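Local atomic coordinates of Methylcobalamin\: coenzyme M methyltransferase (Methanosarcina mazei, PDB entry 4AY7), a protein that probably transfers the methyl group of a methylated corrinoid to coenzyme M, as a zinc-dependent enzyme of methanogenesis with a TIM-barrel fold. Residues S220-S223 and F224-F227; L164-V167 and K168-M171. One frame throughout, in Å; residues are numbered along the deposited sequence. Where two conformers were deposited one is given.

Both contacts lie at the starts of helices on the outside of the TIM barrel; interaction 2 also takes in the end of the helix before it. Interaction 2 comes first along the chain, at the break between helix 157-165 and helix 167-176; interaction 1 follows at the start of helix 221-238, which connects the parallel strands 206-210 and 242-246. Their centres lie about 16 Å apart and their nearest atoms about 7 Å apart, so they do not touch. Helix 178-202 relates them: Phe170 of interaction 2 and Phe227 of interaction 1 both pack on its Leu181 and Leu185. In each, a serine caps the new helix while aromatic side chains root the first turn in the surrounding helices.

Interaction 1 (S220-S223 and F224-F227); sequences SPDS and FRQF
Asp222 and Arg225, three residues apart on the same helix, form a salt bridge on the outer surface, with Arg225 NH2 donating to Asp222 OD1 at 3.2 Å. The carboxylate is met on its anti side, and its plane stands 77° from that of the guanidinium, so this is a single-point bond and not a two-pronged pairing. A bend at chi3 (-73°) folds the arginine back over the first turn, where Pro221 O lies over one face of the guanidinium, 3.6 Å from its plane. The other end nitrogen, NH1, has its main partner in Asp257 of helix 252-259, leaving Arg225 shared between two acidic residues and tying the two helices together. At the start of the turn, Ser220 is the N-cap: its OG accepts from Ser223 N at 2.9 Å and engages an amide at the helix start. Ser220 O then takes Phe224 N at 2.9 Å, and the next bonds run from Arg225 N to Pro221 O, Gln226 N to Asp222 O and Phe227 N to Ser223 O. This opening turn belongs to the beta-alpha-beta unit in which helix 221-238 joins strands 206-210 and 242-246 of the barrel. Pro221, in its first turn, sets CB 3.7 Å from Arg225 NH2, while its ring packs on Pro253 and Ile254. Phe224 is sent inward, its CG anti to the backbone N (chi1 -177°), with CB 3.3 Å from Pro221 O and the ring buried against Ile254, Ile247 and Leu232; its side chain lies about 11 Å from that of the zinc ligand His246. On another side of the helix, the aliphatic CG of Gln226 sits 3.6 Å above one face of the Phe227 ring, which also meets Thr178, Leu181 and Leu185 of helix 178-202.

Interaction 2 (L164-V167 and K168-M171); sequences LVSV and KSFM
The start of helix 167-176 is capped by Ser166, whose OG accepts a hydrogen bond from Ser169 N at 3.0 Å with an N-H...O angle of 159°. Helix 157-165 has just ended, and the positive phi of Ser166 (87°) takes the chain out of one helix and directly into the next. Its OG, placed between the backbone N and the carbonyl carbon (chi1 83°), thereby reaches the amide three residues on. An alanine here would remove this acceptor, and Ser169 N would probably be left without its capping partner, with the first turn less firmly held at the break. The backbone then settles into helical bonding: Phe170 N donates to Ser166 O at 3.0 Å and Met171 N to Val167 O at 2.9 Å. Within the barrel's outer layer, this helix-to-helix joint is also tied to a preceding loop, because the hydroxyl of Ser169 bonds to Pro112 O. On the buried side Val165 CG2 meets Phe170 CB at 3.8 Å and comes to the edge of the phenyl ring at CD1, 4.2 Å away, bridging the junction from the last turn of one helix to the first turn of the other. The Phe170 ring continues inward onto Val158, Ala161, Leu181 and Leu185, while Val165 also packs against Leu115 and Ala184.

Interaction 1 (S220-S223 and F224-F227)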
ATOM      1  N   SER A 220     -11.282 -16.863  -4.295  1.00 30.18           N
ATOM      2  CA  SER A 220     -12.688 -16.782  -4.094  1.00 29.28           C
ATOM      3  C   SER A 220     -13.043 -15.974  -2.842  1.00 28.37           C
ATOM      4  O   SER A 220     -12.375 -16.130  -1.803  1.00 27.19           O
ATOM      5  CB  SER A 220     -13.301 -18.177  -3.926  1.00 30.64           C
ATOM      6  OG  SER A 220     -12.986 -18.758  -2.660  1.00 30.07           O
ATOM      7  N   PRO A 221     -14.144 -15.216  -2.905  1.00 27.28           N
ATOM      8  CA  PRO A 221     -14.690 -14.518  -1.755  1.00 26.27           C
ATOM      9  C   PRO A 221     -14.971 -15.443  -0.583  1.00 26.33           C
ATOM     10  O   PRO A 221     -14.711 -15.098   0.576  1.00 24.76           O
ATOM     11  CB  PRO A 221     -15.993 -13.889  -2.298  1.00 28.21           C
ATOM     12  CG  PRO A 221     -15.692 -13.721  -3.799  1.00 28.39           C
ATOM     13  CD  PRO A 221     -14.839 -14.885  -4.162  1.00 28.32           C
ATOM     14  N   ASP A 222     -15.505 -16.619  -0.877  1.00 27.97           N
ATOM     15  CA  ASP A 222     -15.672 -17.622   0.151  1.00 28.59           C
ATOM     16  C   ASP A 222     -14.337 -17.950   0.849  1.00 26.56           C
ATOM     17  O   ASP A 222     -14.350 -18.132   2.102  1.00 24.95           O
ATOM     18  CB  ASP A 222     -16.219 -18.928  -0.432  1.00 31.32           C
ATOM     19  CG  ASP A 222     -17.724 -18.896  -0.586  1.00 34.07           C
ATOM     20  OD1 ASP A 222     -18.370 -17.911  -0.175  1.00 34.76           O
ATOM     21  OD2 ASP A 222     -18.276 -19.912  -1.058  1.00 39.95           O
ATOM     22  N   SER A 223     -13.227 -18.024   0.087  1.00 25.18           N
ATOM     23  CA  SER A 223     -11.916 -18.247   0.672  0.70 24.87           C
ATOM     24  C   SER A 223     -11.394 -17.083   1.459  1.00 23.32           C
ATOM     25  O   SER A 223     -10.675 -17.273   2.493  1.00 21.27           O
ATOM     26  CB  SER A 223     -10.893 -18.601  -0.389  0.70 25.81           C
ATOM     27  OG  SER A 223     -11.141 -19.948  -0.730  0.70 28.18           O
ATOM     28  N   PHE A 224     -11.749 -15.859   1.002  1.00 22.38           N
ATOM     29  CA  PHE A 224     -11.404 -14.692   1.770  1.00 21.36           C
ATOM     30  C   PHE A 224     -12.028 -14.799   3.176  1.00 22.16           C
ATOM     31  O   PHE A 224     -11.372 -14.501   4.188  1.00 22.05           O
ATOM     32  CB  PHE A 224     -11.898 -13.424   1.056  1.00 20.76           C
ATOM     33  CG  PHE A 224     -11.513 -12.173   1.751  1.00 20.06           C
ATOM     34  CD1 PHE A 224     -12.327 -11.654   2.767  1.00 19.35           C
ATOM     35  CD2 PHE A 224     -10.316 -11.482   1.397  1.00 19.40           C
ATOM     36  CE1 PHE A 224     -11.928 -10.516   3.421  1.00 19.00           C
ATOM     37  CE2 PHE A 224      -9.914 -10.358   2.075  1.00 18.73           C
ATOM     38  CZ  PHE A 224     -10.763  -9.826   3.050  1.00 18.59           C
ATOM     39  N   ARG A 225     -13.325 -15.100   3.219  1.00 22.82           N
ATOM     40  CA  ARG A 225     -14.040 -15.160   4.512  1.00 24.43           C
ATOM     41  C   ARG A 225     -13.608 -16.328   5.349  1.00 25.08           C
ATOM     42  O   ARG A 225     -13.469 -16.199   6.548  1.00 25.92           O
ATOM     43  CB  ARG A 225     -15.551 -15.163   4.338  1.00 25.57           C
ATOM     44  CG  ARG A 225     -16.046 -13.806   3.864  1.00 26.19           C
ATOM     45  CD  ARG A 225     -17.513 -13.844   3.595  1.00 28.27           C
ATOM     46  NE  ARG A 225     -17.919 -14.563   2.382  1.00 29.68           N
ATOM     47  CZ  ARG A 225     -18.109 -14.000   1.199  1.00 29.80           C
ATOM     48  NH1 ARG A 225     -17.882 -12.705   0.991  1.00 30.57           N
ATOM     49  NH2 ARG A 225     -18.542 -14.755   0.224  1.00 31.18           N
ATOM     50  N   GLN A 226     -13.310 -17.452   4.729  1.00 25.53           N
ATOM     51  CA  GLN A 226     -12.964 -18.636   5.492  1.00 26.65           C
ATOM     52  C   GLN A 226     -11.530 -18.577   6.084  1.00 25.45           C
ATOM     53  O   GLN A 226     -11.315 -19.005   7.265  1.00 24.82           O
ATOM     54  CB  GLN A 226     -13.053 -19.888   4.639  1.00 28.03           C
ATOM     55  CG  GLN A 226     -12.678 -21.021   5.540  1.00 30.28           C
ATOM     56  CD  GLN A 226     -13.117 -22.364   5.039  1.00 33.21           C
ATOM     57  OE1 GLN A 226     -13.528 -22.513   3.870  1.00 36.02           O
ATOM     58  NE2 GLN A 226     -12.940 -23.372   5.882  1.00 34.55           N
ATOM     59  N   PHE A 227     -10.571 -18.089   5.269  1.00 23.14           N
ATOM     60  CA  PHE A 227      -9.128 -18.125   5.631  1.00 22.64           C
ATOM     61  C   PHE A 227      -8.358 -16.818   5.751  1.00 21.88           C
ATOM     62  O   PHE A 227      -7.429 -16.714   6.572  1.00 21.54           O
ATOM     63  CB  PHE A 227      -8.316 -18.964   4.638  1.00 23.09           C
ATOM     64  CG  PHE A 227      -8.862 -20.346   4.401  1.00 23.50           C
ATOM     65  CD1 PHE A 227      -8.764 -21.306   5.362  1.00 24.22           C
ATOM     66  CD2 PHE A 227      -9.458 -20.666   3.180  1.00 23.97           C
ATOM     67  CE1 PHE A 227      -9.276 -22.569   5.122  1.00 25.00           C
ATOM     68  CE2 PHE A 227      -9.996 -21.909   2.945  1.00 24.78           C
ATOM     69  CZ  PHE A 227      -9.896 -22.862   3.902  1.00 25.29           C
TER

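Interaction 2 (L164-V167 and K168-M171)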
ATOM      1  N   LEU A 164       5.717 -17.190  -0.383  1.00 20.20           N
ATOM      2  CA  LEU A 164       6.559 -18.166   0.297  1.00 20.47           C
ATOM      3  C   LEU A 164       6.459 -19.481  -0.451  1.00 20.64           C
ATOM      4  O   LEU A 164       7.429 -20.240  -0.524  1.00 21.74           O
ATOM      5  CB  LEU A 164       6.106 -18.398   1.725  1.00 21.47           C
ATOM      6  CG  LEU A 164       6.385 -17.246   2.651  1.00 22.60           C
ATOM      7  CD1 LEU A 164       5.830 -17.537   4.046  1.00 23.37           C
ATOM      8  CD2 LEU A 164       7.834 -16.845   2.685  1.00 23.49           C
ATOM      9  N   VAL A 165       5.262 -19.790  -0.970  1.00 20.29           N
ATOM     10  CA  VAL A 165       4.967 -21.122  -1.487  1.00 20.76           C
ATOM     11  C   VAL A 165       4.695 -21.196  -2.995  1.00 21.68           C
ATOM     12  O   VAL A 165       4.564 -22.289  -3.556  1.00 21.90           O
ATOM     13  CB  VAL A 165       3.801 -21.785  -0.681  1.00 20.90           C
ATOM     14  CG1 VAL A 165       4.100 -21.677   0.825  1.00 20.35           C
ATOM     15  CG2 VAL A 165       2.476 -21.140  -0.974  1.00 20.82           C
ATOM     16  N   SER A 166       4.656 -20.052  -3.660  1.00 22.25           N
ATOM     17  CA  SER A 166       4.236 -19.930  -5.085  1.00 23.03           C
ATOM     18  C   SER A 166       2.676 -19.759  -5.121  1.00 24.43           C
ATOM     19  O   SER A 166       1.917 -20.353  -4.347  1.00 23.58           O
ATOM     20  CB  SER A 166       4.727 -21.122  -5.952  1.00 24.21           C
ATOM     21  OG  SER A 166       3.871 -22.290  -5.866  1.00 24.80           O
ATOM     22  N   VAL A 167       2.171 -18.954  -6.050  1.00 25.08           N
ATOM     23  CA  VAL A 167       0.746 -18.785  -6.102  1.00 26.14           C
ATOM     24  C   VAL A 167       0.096 -20.089  -6.574  1.00 27.60           C
ATOM     25  O   VAL A 167      -1.013 -20.433  -6.148  1.00 27.12           O
ATOM     26  CB  VAL A 167       0.299 -17.573  -6.978  1.00 26.74           C
ATOM     27  CG1 VAL A 167       0.538 -17.835  -8.432  1.00 27.15           C
ATOM     28  CG2 VAL A 167      -1.180 -17.314  -6.720  1.00 27.70           C
ATOM     29  N   LYS A 168       0.793 -20.864  -7.382  1.00 29.26           N
ATOM     30  CA  LYS A 168       0.239 -22.144  -7.823  1.00 31.20           C
ATOM     31  C   LYS A 168       0.015 -23.158  -6.659  1.00 30.79           C
ATOM     32  O   LYS A 168      -1.014 -23.839  -6.601  1.00 32.18           O
ATOM     33  CB  LYS A 168       1.162 -22.707  -8.858  1.00 34.76           C
ATOM     34  CG  LYS A 168       0.654 -23.944  -9.535  1.00 38.31           C
ATOM     35  CD  LYS A 168       1.769 -24.549 -10.375  1.00 41.58           C
ATOM     36  CE  LYS A 168       1.587 -26.058 -10.522  1.00 43.60           C
ATOM     37  NZ  LYS A 168       0.517 -26.343 -11.516  1.00 46.32           N
ATOM     38  N   SER A 169       0.981 -23.257  -5.745  1.00 28.44           N
ATOM     39  CA  SER A 169       0.835 -24.117  -4.568  1.00 27.90           C
ATOM     40  C   SER A 169      -0.221 -23.528  -3.643  1.00 27.70           C
ATOM     41  O   SER A 169      -1.042 -24.212  -3.068  1.00 27.30           O
ATOM     42  CB  SER A 169       2.137 -24.254  -3.817  1.00 26.45           C
ATOM     43  OG  SER A 169       3.128 -24.796  -4.678  1.00 26.59           O
ATOM     44  N   PHE A 170      -0.195 -22.229  -3.494  1.00 27.64           N
ATOM     45  CA  PHE A 170      -1.162 -21.535  -2.597  1.00 27.82           C
ATOM     46  C   PHE A 170      -2.606 -21.808  -3.035  1.00 30.01           C
ATOM     47  O   PHE A 170      -3.432 -22.234  -2.222  1.00 31.86           O
ATOM     48  CB  PHE A 170      -0.812 -20.051  -2.557  1.00 27.33           C
ATOM     49  CG  PHE A 170      -1.562 -19.255  -1.550  1.00 28.41           C
ATOM     50  CD1 PHE A 170      -1.109 -19.166  -0.241  1.00 28.76           C
ATOM     51  CD2 PHE A 170      -2.668 -18.561  -1.907  1.00 28.52           C
ATOM     52  CE1 PHE A 170      -1.769 -18.434   0.684  1.00 28.87           C
ATOM     53  CE2 PHE A 170      -3.363 -17.823  -0.966  1.00 28.48           C
ATOM     54  CZ  PHE A 170      -2.887 -17.731   0.323  1.00 27.96           C
ATOM     55  N   MET A 171      -2.902 -21.682  -4.322  1.00 30.24           N
ATOM     56  CA  MET A 171      -4.243 -21.954  -4.809  0.70 32.97           C
ATOM     57  C   MET A 171      -4.619 -23.422  -4.644  1.00 32.59           C
ATOM     58  O   MET A 171      -5.709 -23.746  -4.151  1.00 33.50           O
ATOM     59  CB  MET A 171      -4.388 -21.495  -6.262  0.70 35.02           C
ATOM     60  CG  MET A 171      -4.523 -19.975  -6.382  0.70 38.06           C
ATOM     61  SD  MET A 171      -4.742 -19.322  -8.078  0.70 46.32           S
ATOM     62  CE  MET A 171      -5.940 -20.497  -8.782  0.70 41.07           C
TER